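Local structure of Serpin48 (Tenebrio molitor, 3OZQ) at residues V140-L151 against V164-N172; V80-L91 against K361-A369. The protein inhibits the serine protease SPE with high specificity, acting as a serpin in the innate immunity of the mealworm Tenebrio molitor. One frame throughout, in Å; residues are numbered along the deposited sequence.

Contact 1 (V140-L151 against V164-N172)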
loop_
_atom_site.group_PDB
_atom_site.type_symbol
_atom_site.label_atom_id
_atom_site.label_comp_id
_atom_site.label_asym_id
_atom_site.label_seq_id
_atom_site.Cartn_x
_atom_site.Cartn_y
_atom_site.Cartn_z
ATOM N N VAL A 140 -14.179 9.507 4.636
ATOM C CA VAL A 140 -13.249 8.952 3.654
ATOM C C VAL A 140 -13.500 9.509 2.252
ATOM O O VAL A 140 -12.561 9.830 1.528
ATOM C CB VAL A 140 -13.335 7.414 3.607
ATOM C CG1 VAL A 140 -12.753 6.870 2.276
ATOM C CG2 VAL A 140 -12.631 6.804 4.803
ATOM N N GLU A 141 -14.768 9.625 1.867
ATOM C CA GLU A 141 -15.082 10.141 0.537
ATOM C C GLU A 141 -14.640 11.587 0.403
ATOM O O GLU A 141 -13.949 11.931 -0.544
ATOM C CB GLU A 141 -16.573 10.011 0.216
ATOM C CG GLU A 141 -17.027 8.583 -0.044
ATOM C CD GLU A 141 -18.395 8.509 -0.717
ATOM O OE1 GLU A 141 -19.297 7.869 -0.139
ATOM O OE2 GLU A 141 -18.572 9.075 -1.824
ATOM N N GLU A 142 -15.034 12.441 1.347
ATOM C CA GLU A 142 -14.623 13.842 1.286
ATOM C C GLU A 142 -13.098 13.977 1.181
ATOM O O GLU A 142 -12.591 14.845 0.477
ATOM C CB GLU A 142 -15.127 14.619 2.500
ATOM C CG GLU A 142 -14.124 15.634 3.046
ATOM C CD GLU A 142 -14.022 15.619 4.579
ATOM O OE1 GLU A 142 -15.076 15.626 5.267
ATOM O OE2 GLU A 142 -12.882 15.593 5.097
ATOM N N GLN A 143 -12.379 13.108 1.883
ATOM C CA GLN A 143 -10.921 13.192 1.961
ATOM C C GLN A 143 -10.201 12.542 0.778
ATOM O O GLN A 143 -8.998 12.725 0.606
ATOM C CB GLN A 143 -10.421 12.562 3.264
ATOM C CG GLN A 143 -10.630 13.423 4.487
ATOM C CD GLN A 143 -9.804 14.686 4.428
ATOM O OE1 GLN A 143 -8.573 14.643 4.526
ATOM N NE2 GLN A 143 -10.470 15.819 4.241
ATOM N N THR A 144 -10.929 11.771 -0.022
ATOM C CA THR A 144 -10.341 11.153 -1.212
ATOM C C THR A 144 -11.051 11.583 -2.488
ATOM O O THR A 144 -11.110 10.818 -3.441
ATOM C CB THR A 144 -10.401 9.613 -1.160
ATOM O OG1 THR A 144 -11.754 9.186 -0.945
ATOM C CG2 THR A 144 -9.504 9.059 -0.064
ATOM N N GLN A 145 -11.572 12.808 -2.502
ATOM C CA GLN A 145 -12.367 13.322 -3.618
ATOM C C GLN A 145 -13.358 12.295 -4.166
ATOM O O GLN A 145 -13.480 12.117 -5.380
ATOM C CB GLN A 145 -11.485 13.887 -4.746
ATOM C CG GLN A 145 -10.006 13.490 -4.705
ATOM C CD GLN A 145 -9.301 13.984 -3.456
ATOM O OE1 GLN A 145 -8.429 13.305 -2.905
ATOM N NE2 GLN A 145 -9.684 15.167 -2.996
ATOM N N HIS A 146 -14.057 11.627 -3.255
ATOM C CA HIS A 146 -15.100 10.654 -3.598
ATOM C C HIS A 146 -14.627 9.457 -4.417
ATOM O O HIS A 146 -15.450 8.685 -4.913
ATOM C CB HIS A 146 -16.297 11.346 -4.266
ATOM C CG HIS A 146 -16.947 12.377 -3.395
ATOM N ND1 HIS A 146 -18.138 12.154 -2.733
ATOM C CD2 HIS A 146 -16.561 13.632 -3.057
ATOM C CE1 HIS A 146 -18.463 13.229 -2.037
ATOM N NE2 HIS A 146 -17.520 14.139 -2.211
ATOM N N LYS A 147 -13.308 9.293 -4.520
ATOM C CA LYS A 147 -12.697 8.187 -5.265
ATOM C C LYS A 147 -12.761 6.849 -4.517
ATOM O O LYS A 147 -12.657 5.777 -5.122
ATOM C CB LYS A 147 -11.228 8.499 -5.572
ATOM C CG LYS A 147 -10.963 9.753 -6.414
ATOM C CD LYS A 147 -11.448 9.607 -7.846
ATOM C CE LYS A 147 -10.698 10.547 -8.794
ATOM N NZ LYS A 147 -10.314 11.833 -8.140
ATOM N N ILE A 148 -12.909 6.917 -3.197
ATOM C CA ILE A 148 -12.942 5.721 -2.361
ATOM C C ILE A 148 -14.215 5.688 -1.532
ATOM O O ILE A 148 -14.436 6.525 -0.659
ATOM C CB ILE A 148 -11.682 5.601 -1.476
ATOM C CG1 ILE A 148 -10.450 5.416 -2.369
ATOM C CG2 ILE A 148 -11.831 4.446 -0.475
ATOM C CD1 ILE A 148 -9.164 5.142 -1.611
ATOM N N GLN A 149 -15.065 4.721 -1.836
ATOM C CA GLN A 149 -16.395 4.698 -1.270
ATOM C C GLN A 149 -16.616 3.415 -0.497
ATOM O O GLN A 149 -15.942 2.406 -0.747
ATOM C CB GLN A 149 -17.441 4.866 -2.377
ATOM C CG GLN A 149 -17.329 6.195 -3.104
ATOM C CD GLN A 149 -18.502 6.460 -4.029
ATOM O OE1 GLN A 149 -19.288 5.561 -4.331
ATOM N NE2 GLN A 149 -18.630 7.706 -4.479
ATOM N N ASN A 150 -17.534 3.476 0.463
ATOM C CA ASN A 150 -17.962 2.298 1.188
ATOM C C ASN A 150 -16.815 1.501 1.769
ATOM O O ASN A 150 -16.786 0.277 1.666
ATOM C CB ASN A 150 -18.802 1.414 0.263
ATOM C CG ASN A 150 -20.102 2.071 -0.115
ATOM O OD1 ASN A 150 -21.028 2.119 0.691
ATOM N ND2 ASN A 150 -20.174 2.610 -1.328
ATOM N N LEU A 151 -15.864 2.195 2.376
ATOM C CA LEU A 151 -14.741 1.512 2.993
ATOM C C LEU A 151 -15.216 0.581 4.102
ATOM O O LEU A 151 -14.854 -0.593 4.126
ATOM C CB LEU A 151 -13.717 2.515 3.532
ATOM C CG LEU A 151 -12.404 1.895 4.023
ATOM C CD1 LEU A 151 -11.235 2.870 3.862
ATOM C CD2 LEU A 151 -12.537 1.419 5.462
ATOM N N VAL A 164 -11.601 1.586 15.807
ATOM C CA VAL A 164 -11.505 1.211 14.413
ATOM C C VAL A 164 -10.457 2.076 13.731
ATOM O O VAL A 164 -10.525 3.304 13.803
ATOM C CB VAL A 164 -12.856 1.378 13.691
ATOM C CG1 VAL A 164 -12.702 1.089 12.197
ATOM C CG2 VAL A 164 -13.896 0.463 14.325
ATOM N N LEU A 165 -9.486 1.418 13.098
ATOM C CA LEU A 165 -8.498 2.080 12.233
ATOM C C LEU A 165 -8.978 2.055 10.797
ATOM O O LEU A 165 -9.209 0.991 10.231
ATOM C CB LEU A 165 -7.142 1.369 12.275
ATOM C CG LEU A 165 -6.372 1.065 13.564
ATOM C CD1 LEU A 165 -4.893 1.368 13.406
ATOM C CD2 LEU A 165 -6.949 1.717 14.811
ATOM N N ILE A 166 -9.114 3.234 10.210
ATOM C CA ILE A 166 -9.492 3.366 8.812
ATOM C C ILE A 166 -8.285 3.873 8.031
ATOM O O ILE A 166 -7.610 4.797 8.484
ATOM C CB ILE A 166 -10.598 4.405 8.656
ATOM C CG1 ILE A 166 -11.915 3.835 9.168
ATOM C CG2 ILE A 166 -10.723 4.812 7.216
ATOM C CD1 ILE A 166 -12.099 2.377 8.842
ATOM N N ASN A 167 -8.029 3.278 6.869
ATOM C CA ASN A 167 -6.823 3.584 6.067
ATOM C C ASN A 167 -7.101 3.515 4.571
ATOM O O ASN A 167 -6.979 2.464 3.968
ATOM C CB ASN A 167 -5.724 2.587 6.432
ATOM C CG ASN A 167 -4.412 2.832 5.702
ATOM O OD1 ASN A 167 -4.162 3.907 5.160
ATOM N ND2 ASN A 167 -3.549 1.831 5.733
ATOM N N ALA A 168 -7.486 4.639 3.985
ATOM C CA ALA A 168 -7.832 4.703 2.578
ATOM C C ALA A 168 -6.770 5.513 1.869
ATOM O O ALA A 168 -6.354 6.557 2.367
ATOM C CB ALA A 168 -9.155 5.360 2.392
ATOM N N LEU A 169 -6.339 5.041 0.707
ATOM C CA LEU A 169 -5.343 5.781 -0.070
ATOM C C LEU A 169 -5.291 5.408 -1.537
ATOM O O LEU A 169 -5.845 4.402 -1.974
ATOM C CB LEU A 169 -3.918 5.680 0.524
ATOM C CG LEU A 169 -3.253 4.395 1.054
ATOM C CD1 LEU A 169 -3.933 3.106 0.694
ATOM C CD2 LEU A 169 -1.730 4.309 0.760
ATOM N N TYR A 170 -4.594 6.252 -2.284
ATOM C CA TYR A 170 -4.342 6.032 -3.690
ATOM C C TYR A 170 -3.253 7.011 -4.091
ATOM O O TYR A 170 -3.046 8.030 -3.425
ATOM C CB TYR A 170 -5.610 6.238 -4.523
ATOM C CG TYR A 170 -6.055 7.676 -4.652
ATOM C CD1 TYR A 170 -5.621 8.462 -5.713
ATOM C CD2 TYR A 170 -6.920 8.247 -3.720
ATOM C CE1 TYR A 170 -6.032 9.779 -5.843
ATOM C CE2 TYR A 170 -7.335 9.568 -3.839
ATOM C CZ TYR A 170 -6.886 10.328 -4.908
ATOM O OH TYR A 170 -7.286 11.639 -5.038
ATOM N N PHE A 171 -2.562 6.688 -5.177
ATOM C CA PHE A 171 -1.368 7.403 -5.604
ATOM C C PHE A 171 -1.631 8.054 -6.952
ATOM O O PHE A 171 -2.356 7.509 -7.783
ATOM C CB PHE A 171 -0.217 6.410 -5.757
ATOM C CG PHE A 171 1.128 7.056 -5.937
ATOM C CD1 PHE A 171 1.646 7.892 -4.964
ATOM C CD2 PHE A 171 1.887 6.813 -7.079
ATOM C CE1 PHE A 171 2.902 8.480 -5.124
ATOM C CE2 PHE A 171 3.140 7.397 -7.240
ATOM C CZ PHE A 171 3.650 8.226 -6.257
ATOM N N ASN A 172 -1.033 9.220 -7.163
ATOM C CA ASN A 172 -1.141 9.915 -8.435
ATOM C C ASN A 172 0.233 10.328 -8.950
ATOM O O ASN A 172 0.952 11.076 -8.280
ATOM C CB ASN A 172 -2.043 11.135 -8.288
ATOM C CG ASN A 172 -2.033 12.013 -9.520
ATOM O OD1 ASN A 172 -2.852 11.841 -10.430
ATOM N ND2 ASN A 172 -1.098 12.957 -9.565
#

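Contact 2 (V80-L91 against K361-A369)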
loop_
_atom_site.group_PDB
_atom_site.type_symbol
_atom_site.label_atom_id
_atom_site.label_comp_id
_atom_site.label_asym_id
_atom_site.label_seq_id
_atom_site.Cartn_x
_atom_site.Cartn_y
_atom_site.Cartn_z
ATOM N N VAL A 80 9.297 10.703 6.499
ATOM C CA VAL A 80 8.809 10.005 5.311
ATOM C C VAL A 80 7.482 10.588 4.825
ATOM O O VAL A 80 7.338 10.926 3.650
ATOM C CB VAL A 80 8.672 8.482 5.532
ATOM C CG1 VAL A 80 10.035 7.852 5.734
ATOM C CG2 VAL A 80 7.769 8.194 6.714
ATOM N N LEU A 81 6.516 10.728 5.724
ATOM C CA LEU A 81 5.210 11.244 5.329
ATOM C C LEU A 81 5.264 12.630 4.677
ATOM O O LEU A 81 4.520 12.912 3.740
ATOM C CB LEU A 81 4.248 11.265 6.512
ATOM C CG LEU A 81 3.593 9.930 6.862
ATOM C CD1 LEU A 81 2.647 10.131 8.038
ATOM C CD2 LEU A 81 2.861 9.355 5.657
ATOM N N SER A 82 6.129 13.497 5.187
ATOM C CA SER A 82 6.248 14.845 4.642
ATOM C C SER A 82 6.776 14.848 3.200
ATOM O O SER A 82 6.481 15.752 2.421
ATOM C CB SER A 82 7.156 15.695 5.532
ATOM O OG SER A 82 8.503 15.265 5.422
ATOM N N LYS A 83 7.564 13.842 2.845
ATOM C CA LYS A 83 8.174 13.803 1.516
ATOM C C LYS A 83 7.273 13.193 0.439
ATOM O O LYS A 83 7.427 13.486 -0.747
ATOM C CB LYS A 83 9.518 13.078 1.566
ATOM C CG LYS A 83 10.560 13.816 2.387
ATOM C CD LYS A 83 11.831 13.008 2.549
ATOM C CE LYS A 83 12.838 13.767 3.402
ATOM N NZ LYS A 83 14.177 13.112 3.423
ATOM N N LEU A 84 6.331 12.349 0.844
ATOM C CA LEU A 84 5.417 11.729 -0.113
ATOM C C LEU A 84 4.459 12.763 -0.725
ATOM O O LEU A 84 3.441 12.410 -1.337
ATOM C CB LEU A 84 4.648 10.580 0.541
ATOM C CG LEU A 84 5.529 9.618 1.346
ATOM C CD1 LEU A 84 4.738 8.403 1.779
ATOM C CD2 LEU A 84 6.744 9.197 0.566
ATOM N N THR A 85 4.784 14.039 -0.526
ATOM C CA THR A 85 4.140 15.132 -1.249
ATOM C C THR A 85 5.189 15.829 -2.111
ATOM O O THR A 85 6.190 16.338 -1.606
ATOM C CB THR A 85 3.449 16.152 -0.315
ATOM O OG1 THR A 85 2.833 17.179 -1.105
ATOM C CG2 THR A 85 4.451 16.785 0.657
ATOM N N ASN A 86 4.950 15.826 -3.416
ATOM C CA ASN A 86 5.911 16.299 -4.397
ATOM C C ASN A 86 5.167 17.253 -5.314
ATOM O O ASN A 86 3.943 17.386 -5.221
ATOM C CB ASN A 86 6.459 15.105 -5.198
ATOM C CG ASN A 86 7.748 15.424 -5.963
ATOM O OD1 ASN A 86 7.730 15.697 -7.170
ATOM N ND2 ASN A 86 8.879 15.349 -5.267
ATOM N N GLU A 87 5.904 17.932 -6.185
ATOM C CA GLU A 87 5.283 18.753 -7.201
ATOM C C GLU A 87 4.814 17.822 -8.307
ATOM O O GLU A 87 3.785 18.059 -8.937
ATOM C CB GLU A 87 6.289 19.755 -7.767
ATOM C CG GLU A 87 6.886 20.696 -6.742
ATOM C CD GLU A 87 7.876 21.667 -7.351
ATOM O OE1 GLU A 87 8.614 21.272 -8.286
ATOM O OE2 GLU A 87 7.910 22.831 -6.898
ATOM N N GLU A 88 5.578 16.749 -8.512
ATOM C CA GLU A 88 5.366 15.817 -9.619
ATOM C C GLU A 88 4.382 14.679 -9.326
ATOM O O GLU A 88 3.877 14.046 -10.257
ATOM C CB GLU A 88 6.706 15.215 -10.059
ATOM C CG GLU A 88 7.755 16.239 -10.478
ATOM C CD GLU A 88 7.327 17.072 -11.674
ATOM O OE1 GLU A 88 7.910 18.162 -11.862
ATOM O OE2 GLU A 88 6.422 16.640 -12.428
ATOM N N TYR A 89 4.131 14.403 -8.047
ATOM C CA TYR A 89 3.272 13.284 -7.665
ATOM C C TYR A 89 2.726 13.411 -6.247
ATOM O O TYR A 89 3.360 14.020 -5.379
ATOM C CB TYR A 89 4.027 11.965 -7.793
ATOM C CG TYR A 89 5.214 11.824 -6.859
ATOM C CD1 TYR A 89 5.039 11.615 -5.493
ATOM C CD2 TYR A 89 6.512 11.880 -7.349
ATOM C CE1 TYR A 89 6.128 11.474 -4.646
ATOM C CE2 TYR A 89 7.601 11.743 -6.514
ATOM C CZ TYR A 89 7.412 11.537 -5.169
ATOM O OH TYR A 89 8.514 11.401 -4.352
ATOM N N THR A 90 1.561 12.808 -6.007
ATOM C CA THR A 90 0.899 12.932 -4.709
ATOM C C THR A 90 0.301 11.623 -4.198
ATOM O O THR A 90 -0.453 10.945 -4.904
ATOM C CB THR A 90 -0.241 13.953 -4.770
ATOM O OG1 THR A 90 0.120 15.025 -5.648
ATOM C CG2 THR A 90 -0.545 14.502 -3.370
ATOM N N LEU A 91 0.634 11.280 -2.964
ATOM C CA LEU A 91 -0.075 10.233 -2.247
ATOM C C LEU A 91 -1.245 10.856 -1.486
ATOM O O LEU A 91 -1.054 11.799 -0.718
ATOM C CB LEU A 91 0.865 9.540 -1.272
ATOM C CG LEU A 91 0.225 8.430 -0.442
ATOM C CD1 LEU A 91 -0.222 7.292 -1.373
ATOM C CD2 LEU A 91 1.223 7.939 0.587
ATOM N N LYS A 361 7.698 2.526 -5.724
ATOM C CA LYS A 361 8.707 3.018 -4.776
ATOM C C LYS A 361 8.813 4.518 -4.848
ATOM O O LYS A 361 8.691 5.109 -5.921
ATOM C CB LYS A 361 10.100 2.472 -5.074
ATOM C CG LYS A 361 10.407 1.080 -4.584
ATOM C CD LYS A 361 11.909 0.764 -4.761
ATOM C CE LYS A 361 12.339 0.887 -6.225
ATOM N NZ LYS A 361 13.784 0.538 -6.459
ATOM N N VAL A 362 9.060 5.135 -3.699
ATOM C CA VAL A 362 9.428 6.535 -3.667
ATOM C C VAL A 362 10.676 6.683 -2.807
ATOM O O VAL A 362 10.665 6.353 -1.619
ATOM C CB VAL A 362 8.300 7.416 -3.126
ATOM C CG1 VAL A 362 8.815 8.826 -2.873
ATOM C CG2 VAL A 362 7.125 7.431 -4.099
ATOM N N LYS A 363 11.760 7.144 -3.422
ATOM C CA LYS A 363 12.998 7.385 -2.693
ATOM C C LYS A 363 13.449 6.126 -1.964
ATOM O O LYS A 363 13.760 6.159 -0.763
ATOM C CB LYS A 363 12.806 8.559 -1.725
ATOM C CG LYS A 363 12.089 9.726 -2.397
ATOM C CD LYS A 363 12.111 11.003 -1.576
ATOM C CE LYS A 363 11.491 12.153 -2.373
ATOM N NZ LYS A 363 11.582 13.470 -1.671
ATOM N N GLY A 364 13.468 5.015 -2.698
ATOM C CA GLY A 364 13.915 3.734 -2.174
ATOM C C GLY A 364 12.889 3.043 -1.282
ATOM O O GLY A 364 13.074 1.898 -0.869
ATOM N N MET A 365 11.796 3.726 -0.983
ATOM C CA MET A 365 10.785 3.103 -0.137
ATOM C C MET A 365 9.564 2.595 -0.908
ATOM O O MET A 365 8.935 3.341 -1.661
ATOM C CB MET A 365 10.339 4.057 0.953
ATOM C CG MET A 365 9.526 3.375 2.036
ATOM S SD MET A 365 9.035 4.556 3.275
ATOM C CE MET A 365 7.991 5.644 2.322
ATOM N N ILE A 366 9.237 1.324 -0.703
ATOM C CA ILE A 366 8.023 0.737 -1.272
ATOM C C ILE A 366 6.748 1.325 -0.654
ATOM O O ILE A 366 6.545 1.261 0.556
ATOM C CB ILE A 366 8.024 -0.790 -1.123
ATOM C CG1 ILE A 366 9.205 -1.385 -1.894
ATOM C CG2 ILE A 366 6.693 -1.394 -1.641
ATOM C CD1 ILE A 366 9.349 -2.881 -1.751
ATOM N N LEU A 367 5.897 1.899 -1.500
ATOM C CA LEU A 367 4.638 2.507 -1.092
ATOM C C LEU A 367 3.422 1.594 -1.303
ATOM O O LEU A 367 2.494 1.578 -0.498
ATOM C CB LEU A 367 4.416 3.808 -1.861
ATOM C CG LEU A 367 4.783 5.091 -1.121
ATOM C CD1 LEU A 367 6.247 5.064 -0.698
ATOM C CD2 LEU A 367 4.453 6.325 -1.944
ATOM N N PHE A 368 3.438 0.856 -2.405
ATOM C CA PHE A 368 2.351 -0.041 -2.777
ATOM C C PHE A 368 2.957 -1.295 -3.376
ATOM O O PHE A 368 4.008 -1.236 -4.003
ATOM C CB PHE A 368 1.475 0.591 -3.857
ATOM C CG PHE A 368 0.500 1.615 -3.349
ATOM C CD1 PHE A 368 -0.711 1.222 -2.798
ATOM C CD2 PHE A 368 0.773 2.969 -3.462
ATOM C CE1 PHE A 368 -1.634 2.159 -2.356
ATOM C CE2 PHE A 368 -0.147 3.919 -3.014
ATOM C CZ PHE A 368 -1.352 3.507 -2.466
ATOM N N ALA A 369 2.300 -2.429 -3.171
ATOM C CA ALA A 369 2.694 -3.660 -3.822
ATOM C C ALA A 369 1.432 -4.439 -4.194
ATOM O O ALA A 369 0.378 -4.232 -3.608
ATOM C CB ALA A 369 3.581 -4.475 -2.928
#

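Contact 1 (V140-L151 against V164-N172)
Leu151 and Val140 enclose the methyl of Ala168 on strand 164-172. Leu151 CD1 comes within 3.6 Å of Ala168 CB, and Val140 CG1 reaches that same methyl at 3.9 Å. The second branch of each residue turns to Ile166. Leu151 CD2 lies 3.5 Å from Ile166 CD1, the two side chains running past each other in opposite senses, while Val140 CG2 meets Ile166 CG2 at 3.7 Å. Ile148 adds its terminal CD1, which also touches Ala168 CB and lies 3.4 Å from Leu169 O, a buried carbonyl oxygen with no polar partner in the model.

At the other end, Tyr170 OH donates to Gln145 OE1 at 2.9 Å. The hydroxyl comes at a C=O...O angle of 105°, tilted out of the carbonyl plane, and the amide plane stands 68° from the ring plane. Tyr170 CG sits between its backbone N and carbonyl carbon (chi1 72°), which swings the ring out to Gln145 and sets its CE2 beside Thr144.

Farther out, Thr144 OG1 donates to Val140 O at 2.7 Å, tying the turn to the last helical residues. Glu141 O accepts from Thr144 N and His146 N, which approach from opposite faces of its plane. Lys147 N closes the type I' turn onto Thr144 O. These bonds hold the turn carrying Gln145, whose chain bends at chi2 to bring OE1 to the hydroxyl.

Helix 129-143 corresponds to serpin helix F and 163-174 to the third strand of sheet A; the helix and its following loop lie over one face of that sheet. Tyr170 stacks with His92 of strand 90-100 and meets Phe318 of strand 310-321, whereas Asn167 and Leu169 point to the opposite face, against helix 38-50, with Asn167 OD1 bonded to Ser40.

Contact 2 (V80-L91 against K361-A369)
Val362 N donates to Met365 O at 2.7 Å, and Met365 N returns a bond to Val362 O. This pair closes a type I' hairpin turn through Lys363 and Gly364. Leu84 CD2 touches the residues at both ends, 4.0 Å from Val362 CG1 and 4.2 Å from Met365 CE, while Leu84 CD1 rests on Leu367. The Tyr89 and Val362 side chains come from opposite directions, and Tyr89 OH lies 3.0 Å from Val362 CG1, a tight approach for a buried hydroxyl without polar partner in the model. Asn86 CB lies over the centre of the ring, 3.5 Å above its plane. A serine in place of Tyr89 would probably open a gap beside Val362 CG1 and strip Asn86 CB of the ring beneath it. The extended Lys363 brings CE alongside the Tyr89 hydroxyl and NZ to 3.9 Å from Lys83 CB. The chi1 of Leu91 (179°) swings its branch toward the 361-369 strands and puts CD1 3.8 Å from Phe368 CE2. The contact joins the end of helix 70-83, serpin helix D, and the chain entering strand 90-100 to the sheet B hairpin of strands 356-362 and 365-372, with Phe39 of helix 38-50 packing against Val80, Leu84 and Met365.

Contacts 1 and 2 have centres about 17 Å apart and meet through strand 163-174, which neighbours strand 90-100. Asn172 N lies 2.9 Å from Thr90 O, a probable hydrogen bond between the strands. Leu169, pointing away from 140-151, brings CD2 to 3.3 Å from Phe368 CZ, so opposite faces of one strand serve the two contacts. Along the chain, contact 1 is nested inside the loop that contact 2 closes. Strand 163-174 also pairs in parallel with 310-321; in serpins generally the cleaved reactive-centre loop inserts between these two strands, so this direct pairing is consistent with an uninserted, native-like state.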